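Local atomic coordinates of carbohydrate binding module (Uncultured bacterium, PDB entry 2W3J), a protein that probably binds uronic acid sugars, as a calcium-containing carbohydrate binding module of family 35. Residues N20-A23 and G29-D32. Numbering follows the deposited sequence. Where two conformers were deposited one is given.
With CA (calcium ion), chain B; CA (calcium ion), chain C.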
loop_
_atom_site.group_PDB
_atom_site.type_symbol
_atom_site.label_atom_id
_atom_site.label_comp_id
_atom_site.label_asym_id
_atom_site.label_seq_id
_atom_site.Cartn_x
_atom_site.Cartn_y
_atom_site.Cartn_z
ATOM N N ASN A 20 4.219 -3.197 15.146
ATOM C CA ASN A 20 3.117 -2.471 15.736
ATOM C C ASN A 20 3.660 -1.367 16.667
ATOM O O ASN A 20 2.893 -0.837 17.506
ATOM C CB ASN A 20 2.178 -3.395 16.525
ATOM C CG ASN A 20 2.917 -4.201 17.586
ATOM O OD1 ASN A 20 4.067 -3.880 17.911
ATOM N ND2 ASN A 20 2.291 -5.272 18.104
ATOM N N LYS A 21 4.925 -1.000 16.474
ATOM C CA LYS A 21 5.611 -0.165 17.483
ATOM C C LYS A 21 5.060 1.258 17.592
ATOM O O LYS A 21 5.023 1.829 18.694
ATOM C CB LYS A 21 7.136 -0.200 17.345
ATOM C CG LYS A 21 7.714 0.620 16.236
ATOM C CD LYS A 21 9.237 0.550 16.234
ATOM C CE LYS A 21 9.753 0.777 14.826
ATOM N NZ LYS A 21 11.151 0.357 14.631
ATOM N N HIS A 22 4.592 1.829 16.485
ATOM C CA HIS A 22 3.907 3.126 16.567
ATOM C C HIS A 22 2.405 2.927 16.651
ATOM O O HIS A 22 1.784 2.391 15.726
ATOM C CB HIS A 22 4.252 4.020 15.357
ATOM C CG HIS A 22 5.713 4.155 15.097
ATOM N ND1 HIS A 22 6.535 4.946 15.872
ATOM C CD2 HIS A 22 6.505 3.619 14.133
ATOM C CE1 HIS A 22 7.774 4.876 15.415
ATOM N NE2 HIS A 22 7.782 4.079 14.355
ATOM N N ALA A 23 1.786 3.372 17.747
ATOM C CA ALA A 23 0.340 3.248 17.916
ATOM C C ALA A 23 -0.457 3.996 16.856
ATOM O O ALA A 23 0.057 4.955 16.237
ATOM C CB ALA A 23 -0.076 3.680 19.332
ATOM N N GLY A 29 -1.230 -4.182 12.823
ATOM C CA GLY A 29 0.066 -3.503 12.752
ATOM C C GLY A 29 0.246 -2.876 11.400
ATOM O O GLY A 29 -0.722 -2.442 10.796
ATOM N N PHE A 30 1.477 -2.844 10.923
ATOM C CA PHE A 30 1.749 -2.198 9.643
ATOM C C PHE A 30 3.010 -2.823 9.101
ATOM O O PHE A 30 3.699 -3.573 9.818
ATOM C CB PHE A 30 1.989 -0.689 9.845
ATOM C CG PHE A 30 2.968 -0.360 10.946
ATOM C CD1 PHE A 30 4.342 -0.312 10.697
ATOM C CD2 PHE A 30 2.510 -0.087 12.236
ATOM C CE1 PHE A 30 5.271 -0.011 11.712
ATOM C CE2 PHE A 30 3.448 0.253 13.249
ATOM C CZ PHE A 30 4.814 0.282 12.975
ATOM N N ILE A 31 3.308 -2.531 7.832
ATOM C CA ILE A 31 4.541 -3.014 7.213
ATOM C C ILE A 31 5.697 -2.030 7.444
ATOM O O ILE A 31 5.571 -0.854 7.193
ATOM C CB ILE A 31 4.360 -3.207 5.701
ATOM C CG1 ILE A 31 3.236 -4.225 5.419
ATOM C CG2 ILE A 31 5.681 -3.633 5.047
ATOM C CD1 ILE A 31 3.339 -5.542 6.180
ATOM N N ASP A 32 6.813 -2.542 7.935
ATOM C CA ASP A 32 8.016 -1.716 8.110
ATOM C C ASP A 32 9.080 -2.339 7.221
ATOM O O ASP A 32 9.648 -3.386 7.544
ATOM C CB ASP A 32 8.420 -1.744 9.598
ATOM C CG ASP A 32 9.560 -0.820 9.933
ATOM O OD1 ASP A 32 10.351 -0.475 9.044
ATOM O OD2 ASP A 32 9.685 -0.463 11.131
HETATM CA CA CA B . 11.058 0.885 7.263
HETATM CA CA CA C . -2.661 -2.164 9.440
HETATM O O HOH W 1 11.997 1.087 11.781
HETATM O O HOH W 2 8.836 1.182 6.349
HETATM O O HOH W 3 13.168 1.235 8.257
HETATM O O HOH W 4 10.189 2.753 8.749
HETATM O O HOH W 5 11.723 1.744 5.107
#
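Phe30 pushes its ring into the turn of chain made by Asn20, Lys21 and His22, meeting mostly backbone rather than side chains. CB carries CG between the backbone N and the carbonyl carbon (chi1 49°), which sends the ring from the strand toward that turn. CE2 then lies 3.7 Å from both Asn20 CA and His22 O, and CZ reaches Lys21 N at 3.7 Å; His22 N sits at the ring edge, in its plane. CZ also touches His22 CD2 at 3.9 Å, while Trp92 meets the phenyl ring edge-to-face and Trp89 stacks on the imidazole. A flat, apolar ring suits this place, spanning from strand to loop and asking for no polar partner. With an alanine in place of Phe30, the backbone of Asn20 to His22 would probably lose the surface it rests on, and Trp92 its edge-to-face partner.

Farther along the strand, Asp32 meets Lys21, whose extended chain crosses it at about a right angle. In the conformer given, Lys21 NZ comes to 3.9 Å from Asp32 OD2, a long salt bridge, and a water accepts from NZ and donates to OD2; a second lysine conformer leaves both links doubtful. Asp32 OD1 binds a calcium ion with Thr33 O and four waters. Gly29 tolerates backbone angles that would jam a CB against the preceding carbonyl, and its O binds the second calcium with Glu5, Glu6, Thr26 and Asp122. The arrangement is a two-stranded antiparallel beta hairpin, 17-19 with 30-32, whose connecting loop folds back over Phe30, on the beta-sandwich typical of family 35 modules.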